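PDB 5I4M: amidase, hydantoinase/carbamoylase family from Burkholderia vietnamiensis, which probably hydrolyses N-carbamoyl-L-amino acids, as a two-zinc amidase of the peptidase M20 family. Local coordinates for residues Ala61-Ile66 / Ile145-Glu150; Gly102-Ser107 / Arg113-Tyr118. All blocks are in the same frame, centred on the assembly; numbering follows the deposited sequence.

Contact 1 (Ala61-Ile66 / Ile145-Glu150). With ZN (zinc ion), chain D; 3PG (3-phosphoglyceric acid), chain E.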
loop_
_atom_site.group_PDB
_atom_site.type_symbol
_atom_site.label_atom_id
_atom_site.label_comp_id
_atom_site.label_asym_id
_atom_site.label_seq_id
_atom_site.Cartn_x
_atom_site.Cartn_y
_atom_site.Cartn_z
ATOM N N ALA A 61 -4.425 25.335 -10.508
ATOM C CA ALA A 61 -3.719 26.608 -10.399
ATOM C C ALA A 61 -2.688 26.771 -11.511
ATOM O O ALA A 61 -2.530 27.871 -12.059
ATOM C CB ALA A 61 -3.063 26.741 -9.021
ATOM N N ALA A 62 -1.980 25.699 -11.870
ATOM C CA ALA A 62 -1.026 25.814 -12.972
ATOM C C ALA A 62 -1.738 26.138 -14.282
ATOM O O ALA A 62 -1.273 26.983 -15.060
ATOM C CB ALA A 62 -0.202 24.530 -13.125
ATOM N N ARG A 63 -2.854 25.453 -14.555
ATOM C CA ARG A 63 -3.676 25.774 -15.719
ATOM C C ARG A 63 -4.121 27.231 -15.702
ATOM O O ARG A 63 -3.959 27.954 -16.696
ATOM C CB ARG A 63 -4.900 24.857 -15.763
ATOM C CG ARG A 63 -4.597 23.394 -16.031
ATOM C CD ARG A 63 -5.758 22.513 -15.539
ATOM N NE ARG A 63 -5.617 21.172 -16.090
ATOM C CZ ARG A 63 -6.255 20.717 -17.166
ATOM N NH1 ARG A 63 -7.140 21.482 -17.808
ATOM N NH2 ARG A 63 -6.015 19.480 -17.591
ATOM N N ASP A 64 -4.724 27.672 -14.589
ATOM C CA ASP A 64 -5.194 29.054 -14.500
ATOM C C ASP A 64 -4.070 30.041 -14.787
ATOM O O ASP A 64 -4.264 31.041 -15.494
ATOM C CB ASP A 64 -5.764 29.339 -13.107
ATOM C CG ASP A 64 -7.070 28.616 -12.819
ATOM O OD1 ASP A 64 -7.677 28.012 -13.732
ATOM O OD2 ASP A 64 -7.507 28.682 -11.647
ATOM N N LEU A 65 -2.894 29.790 -14.219
ATOM C CA LEU A 65 -1.789 30.733 -14.339
ATOM C C LEU A 65 -1.337 30.847 -15.784
ATOM O O LEU A 65 -1.175 31.953 -16.319
ATOM C CB LEU A 65 -0.636 30.287 -13.444
ATOM C CG LEU A 65 0.646 31.130 -13.490
ATOM C CD1 LEU A 65 0.412 32.541 -12.968
ATOM C CD2 LEU A 65 1.751 30.455 -12.692
ATOM N N ILE A 66 -1.173 29.701 -16.442
ATOM C CA ILE A 66 -0.684 29.680 -17.815
ATOM C C ILE A 66 -1.728 30.251 -18.767
ATOM O O ILE A 66 -1.395 31.016 -19.680
ATOM C CB ILE A 66 -0.268 28.244 -18.177
ATOM C CG1 ILE A 66 0.891 27.819 -17.264
ATOM C CG2 ILE A 66 0.120 28.143 -19.652
ATOM C CD1 ILE A 66 1.159 26.324 -17.229
ATOM N N ILE A 145 -2.440 22.417 -23.366
ATOM C CA ILE A 145 -2.263 21.596 -22.172
ATOM C C ILE A 145 -3.164 20.377 -22.313
ATOM O O ILE A 145 -4.392 20.514 -22.386
ATOM C CB ILE A 145 -2.601 22.363 -20.884
ATOM C CG1 ILE A 145 -1.683 23.574 -20.719
ATOM C CG2 ILE A 145 -2.474 21.413 -19.679
ATOM C CD1 ILE A 145 -2.159 24.576 -19.696
ATOM N N TRP A 146 -2.569 19.188 -22.328
ATOM C CA TRP A 146 -3.344 17.953 -22.397
ATOM C C TRP A 146 -3.602 17.413 -20.998
ATOM O O TRP A 146 -2.699 17.373 -20.162
ATOM C CB TRP A 146 -2.623 16.886 -23.226
ATOM C CG TRP A 146 -2.336 17.305 -24.640
ATOM C CD1 TRP A 146 -1.130 17.712 -25.143
ATOM C CD2 TRP A 146 -3.263 17.345 -25.736
ATOM N NE1 TRP A 146 -1.252 18.012 -26.484
ATOM C CE2 TRP A 146 -2.547 17.790 -26.873
ATOM C CE3 TRP A 146 -4.627 17.051 -25.870
ATOM C CZ2 TRP A 146 -3.151 17.955 -28.122
ATOM C CZ3 TRP A 146 -5.224 17.203 -27.118
ATOM C CH2 TRP A 146 -4.487 17.656 -28.225
ATOM N N THR A 147 -4.830 16.949 -20.769
ATOM C CA THR A 147 -5.271 16.529 -19.441
ATOM C C THR A 147 -4.708 15.171 -19.029
ATOM O O THR A 147 -4.696 14.221 -19.818
ATOM C CB THR A 147 -6.796 16.467 -19.414
ATOM O OG1 THR A 147 -7.335 17.785 -19.567
ATOM C CG2 THR A 147 -7.312 15.835 -18.112
ATOM N N ASN A 148 -4.278 15.078 -17.762
ATOM C CA ASN A 148 -3.942 13.808 -17.105
ATOM C C ASN A 148 -2.988 12.960 -17.940
ATOM O O ASN A 148 -3.192 11.756 -18.129
ATOM C CB ASN A 148 -5.198 12.991 -16.772
ATOM C CG ASN A 148 -4.869 11.749 -15.947
ATOM O OD1 ASN A 148 -4.120 11.835 -14.978
ATOM N ND2 ASN A 148 -5.369 10.589 -16.368
ATOM N N GLU A 149 -1.931 13.587 -18.456
ATOM C CA GLU A 149 -1.065 12.828 -19.350
ATOM C C GLU A 149 -0.340 11.711 -18.612
ATOM O O GLU A 149 -0.058 10.673 -19.209
ATOM C CB GLU A 149 -0.073 13.758 -20.059
ATOM C CG GLU A 149 0.824 13.084 -21.107
ATOM C CD GLU A 149 2.049 12.412 -20.502
ATOM O OE1 GLU A 149 2.324 12.628 -19.301
ATOM O OE2 GLU A 149 2.728 11.657 -21.222
ATOM N N GLU A 150 -0.052 11.884 -17.313
ATOM C CA GLU A 150 0.847 10.942 -16.644
ATOM C C GLU A 150 0.202 9.578 -16.439
ATOM O O GLU A 150 0.914 8.569 -16.346
ATOM C CB GLU A 150 1.310 11.491 -15.292
ATOM C CG GLU A 150 2.323 12.641 -15.369
ATOM C CD GLU A 150 3.738 12.168 -15.691
ATOM O OE1 GLU A 150 3.929 10.977 -16.007
ATOM O OE2 GLU A 150 4.677 12.994 -15.632
HETATM ZN ZN ZN D . 6.018 11.853 -16.703
HETATM C C1 3PG E . 4.823 7.236 -19.568
HETATM O O1 3PG E . 4.973 6.680 -18.465
HETATM O O2 3PG E . 5.612 7.068 -20.523
HETATM C C2 3PG E . 3.635 8.139 -19.740
HETATM O O3 3PG E . 3.333 8.303 -21.137
HETATM C C3 3PG E . 3.976 9.485 -19.143
HETATM O O1P 3PG E . 5.041 10.077 -19.890
HETATM P P 3PG E . 5.865 11.337 -19.246
HETATM O O2P 3PG E . 4.829 12.274 -18.671
HETATM O O3P 3PG E . 6.729 10.691 -18.172
HETATM O O4P 3PG E . 6.620 11.928 -20.450
HETATM O O HOH W 1 -4.195 17.642 -16.231
#
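R63 reaches from helix 57-72 across to T147, in the loop that follows strand 141-145 in this M20-family fold and carries E150, a zinc ligand, and E149, which meets the bound ligand. The two side chains cross at about a right angle. The R63 chain runs extended from CG to NE, which brings the guanidinium to the loop. R63 NH2 donates to T147 OG1 at 2.9 Å, with an N-H...O angle of 157°. The hydroxyl oxygen lies close to the guanidinium plane, so it meets the edge of the group. With chi1 of -66°, T147 turns OG1 to this edge, beside its backbone N. OG1 is also hydrogen-bonded to M82 O, and R63 NH1 to G83 O. The arginine thus ties the loop to the turn between strands 76-79 and 85-89.

Next to this polar link is an apolar one. I145 points its CB toward the helix, and its CD1 lies 4.2 Å from I66 CG2. The same methyl is 4.4 Å from R63 CA. I145 and I66 both touch M87 of strand 85-89 and V120 of helix 117-132, so the apolar contact continues into these two elements.

Farther along the loop, E149 and E150 face the ligand and not the helix. E150 chelates the zinc of chain D unevenly, OE2 at 2.1 Å and OE1 at 2.4 Å. E149 OE1 comes within 2.6 Å of O2P of the bound 3-phosphoglycerate. Water 1 joins helix and loop a second time: it accepts from R63 NH2 at 2.9 Å and from N148 N at 3.0 Å.

Contact 2 (Gly102-Ser107 / Arg113-Tyr118). With ZN (zinc ion), chain C; ZN (zinc ion), chain D; 3PG (3-phosphoglyceric acid), chain E.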
loop_
_atom_site.group_PDB
_atom_site.type_symbol
_atom_site.label_atom_id
_atom_site.label_comp_id
_atom_site.label_asym_id
_atom_site.label_seq_id
_atom_site.Cartn_x
_atom_site.Cartn_y
_atom_site.Cartn_z
ATOM N N GLY A 102 2.724 21.679 -27.450
ATOM C CA GLY A 102 2.185 21.577 -26.119
ATOM C C GLY A 102 2.514 20.261 -25.469
ATOM O O GLY A 102 3.182 19.402 -26.057
ATOM N N SER A 103 2.021 20.089 -24.251
ATOM C CA SER A 103 2.430 18.964 -23.429
ATOM C C SER A 103 1.482 18.905 -22.240
ATOM O O SER A 103 0.304 19.255 -22.371
ATOM C CB SER A 103 3.898 19.134 -23.013
ATOM O OG SER A 103 4.515 17.906 -22.611
ATOM N N HIS A 104 1.970 18.494 -21.078
ATOM C CA HIS A 104 1.114 18.359 -19.912
ATOM C C HIS A 104 1.649 19.180 -18.750
ATOM O O HIS A 104 2.859 19.336 -18.578
ATOM C CB HIS A 104 0.990 16.893 -19.483
ATOM C CG HIS A 104 2.303 16.219 -19.219
ATOM N ND1 HIS A 104 2.790 16.013 -17.945
ATOM C CD2 HIS A 104 3.218 15.689 -20.062
ATOM C CE1 HIS A 104 3.957 15.396 -18.019
ATOM N NE2 HIS A 104 4.235 15.182 -19.291
ATOM N N ALA A 105 0.734 19.682 -17.936
ATOM C CA ALA A 105 1.120 20.393 -16.730
ATOM C C ALA A 105 1.033 19.533 -15.475
ATOM O O ALA A 105 1.555 19.940 -14.431
ATOM C CB ALA A 105 0.245 21.640 -16.558
ATOM N N ASP A 106 0.390 18.367 -15.546
ATOM C CA ASP A 106 0.295 17.493 -14.387
ATOM C C ASP A 106 1.602 16.731 -14.203
ATOM O O ASP A 106 2.403 16.590 -15.132
ATOM C CB ASP A 106 -0.890 16.527 -14.530
ATOM C CG ASP A 106 -0.720 15.547 -15.682
ATOM O OD1 ASP A 106 -0.763 15.993 -16.848
ATOM O OD2 ASP A 106 -0.588 14.324 -15.422
ATOM N N SER A 107 1.824 16.243 -12.981
ATOM C CA SER A 107 3.065 15.560 -12.655
ATOM C C SER A 107 2.797 14.267 -11.903
ATOM O O SER A 107 1.674 13.967 -11.490
ATOM C CB SER A 107 3.993 16.439 -11.799
ATOM O OG SER A 107 3.608 16.376 -10.434
ATOM N N ARG A 113 10.590 19.208 -12.117
ATOM C CA ARG A 113 10.207 20.546 -12.546
ATOM C C ARG A 113 10.166 20.712 -14.058
ATOM O O ARG A 113 9.861 21.814 -14.529
ATOM C CB ARG A 113 11.176 21.572 -11.940
ATOM C CG ARG A 113 11.036 21.699 -10.412
ATOM C CD ARG A 113 12.199 22.466 -9.763
ATOM N NE ARG A 113 13.455 21.756 -9.979
ATOM C CZ ARG A 113 14.578 22.314 -10.411
ATOM N NH1 ARG A 113 14.631 23.624 -10.641
ATOM N NH2 ARG A 113 15.654 21.556 -10.596
ATOM N N PHE A 114 10.446 19.662 -14.834
ATOM C CA PHE A 114 10.554 19.830 -16.278
ATOM C C PHE A 114 9.669 18.889 -17.093
ATOM O O PHE A 114 9.236 19.251 -18.196
ATOM C CB PHE A 114 12.018 19.669 -16.692
ATOM C CG PHE A 114 12.930 20.675 -16.052
ATOM C CD1 PHE A 114 13.074 21.944 -16.601
ATOM C CD2 PHE A 114 13.614 20.370 -14.879
ATOM C CE1 PHE A 114 13.895 22.889 -16.003
ATOM C CE2 PHE A 114 14.446 21.311 -14.276
ATOM C CZ PHE A 114 14.591 22.568 -14.843
ATOM N N ASP A 115 9.411 17.680 -16.593
ATOM C CA ASP A 115 8.600 16.717 -17.343
ATOM C C ASP A 115 7.246 17.336 -17.663
ATOM O O ASP A 115 6.544 17.811 -16.765
ATOM C CB ASP A 115 8.462 15.435 -16.514
ATOM C CG ASP A 115 7.571 14.376 -17.149
ATOM O OD1 ASP A 115 7.131 14.516 -18.316
ATOM O OD2 ASP A 115 7.348 13.349 -16.451
ATOM N N GLY A 116 6.918 17.400 -18.953
ATOM C CA GLY A 116 5.665 18.001 -19.380
ATOM C C GLY A 116 5.610 19.520 -19.367
ATOM O O GLY A 116 5.298 20.146 -20.386
ATOM N N ILE A 117 5.881 20.136 -18.219
ATOM C CA ILE A 117 5.669 21.579 -18.129
ATOM C C ILE A 117 6.624 22.332 -19.055
ATOM O O ILE A 117 6.281 23.400 -19.577
ATOM C CB ILE A 117 5.783 22.045 -16.658
ATOM C CG1 ILE A 117 5.481 23.546 -16.532
ATOM C CG2 ILE A 117 7.161 21.727 -16.096
ATOM C CD1 ILE A 117 4.048 23.928 -16.898
ATOM N N TYR A 118 7.820 21.793 -19.298
ATOM C CA TYR A 118 8.741 22.431 -20.241
ATOM C C TYR A 118 8.101 22.582 -21.620
ATOM O O TYR A 118 8.198 23.642 -22.247
ATOM C CB TYR A 118 10.030 21.612 -20.316
ATOM C CG TYR A 118 11.048 22.023 -21.368
ATOM C CD1 TYR A 118 11.332 23.365 -21.634
ATOM C CD2 TYR A 118 11.761 21.053 -22.065
ATOM C CE1 TYR A 118 12.285 23.712 -22.582
ATOM C CE2 TYR A 118 12.708 21.395 -23.013
ATOM C CZ TYR A 118 12.971 22.725 -23.260
ATOM O OH TYR A 118 13.918 23.048 -24.208
HETATM ZN ZN ZN C . 5.897 13.945 -19.950
HETATM ZN ZN ZN D . 6.018 11.853 -16.703
HETATM C C1 3PG E . 4.823 7.236 -19.568
HETATM O O1 3PG E . 4.973 6.680 -18.465
HETATM O O2 3PG E . 5.612 7.068 -20.523
HETATM C C2 3PG E . 3.635 8.139 -19.740
HETATM O O3 3PG E . 3.333 8.303 -21.137
HETATM C C3 3PG E . 3.976 9.485 -19.143
HETATM O O1P 3PG E . 5.041 10.077 -19.890
HETATM P P 3PG E . 5.865 11.337 -19.246
HETATM O O2P 3PG E . 4.829 12.274 -18.671
HETATM O O3P 3PG E . 6.729 10.691 -18.172
HETATM O O4P 3PG E . 6.620 11.928 -20.450
HETATM O O HOH W 2 4.619 18.803 -14.879
HETATM O O HOH W 3 4.835 13.622 -21.833
#
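Two neighbouring loops supply H104 and D115 to the dizinc site of the M20 fold, where they meet at one zinc ion. H104 NE2 binds the zinc of chain C at 2.2 Å, and D115 OD1 binds it at 2.1 Å. D115 bridges the pair, because its OD2 holds the zinc of chain D at 2.0 Å. With CG anti to the backbone N (chi1 177°), the D115 carboxylate extends to the two zinc ions, one oxygen to each. OD1 lies at the edge of the H104 ring, near its plane.

G116 CA sits over one face of that ring in a CH-pi contact, 3.3 Å from the centroid. The other ring nitrogen, H104 ND1, donates to D106 O at 2.9 Å. The acceptor is in the ring plane. Zinc and carbonyl together fix the rotation of the imidazole. H211 and a water add to the coordination of the chain C zinc, and phosphate oxygens of the ligand bind both metals.

G116 is the N-cap of helix 117-132. The contact therefore joins the end of strand 99-103 to the start of that helix, within a beta-alpha-beta unit completed by strand 141-145. I117 packs against helices 29-39 and 57-72.

Contact 2 is nested inside the chain loop closed by contact 1, and their centres are about 8 Å apart. W146 N lies 2.9 Å from S103 O, a probable hydrogen bond that ties the ends of the parallel strands 141-145 and 99-103 together. Beyond these ends the two loops converge on the metals. E150 OE2 and D115 OD2 come within 2.8 Å of each other. Their shared zinc, that of chain D, probably offsets the repulsion, and H403 is its remaining protein ligand. D106 braces the other loop: its carboxylate accepts from the backbone N atoms of E149 and E150. The second subunit completes the ligand pocket with H247 and N296.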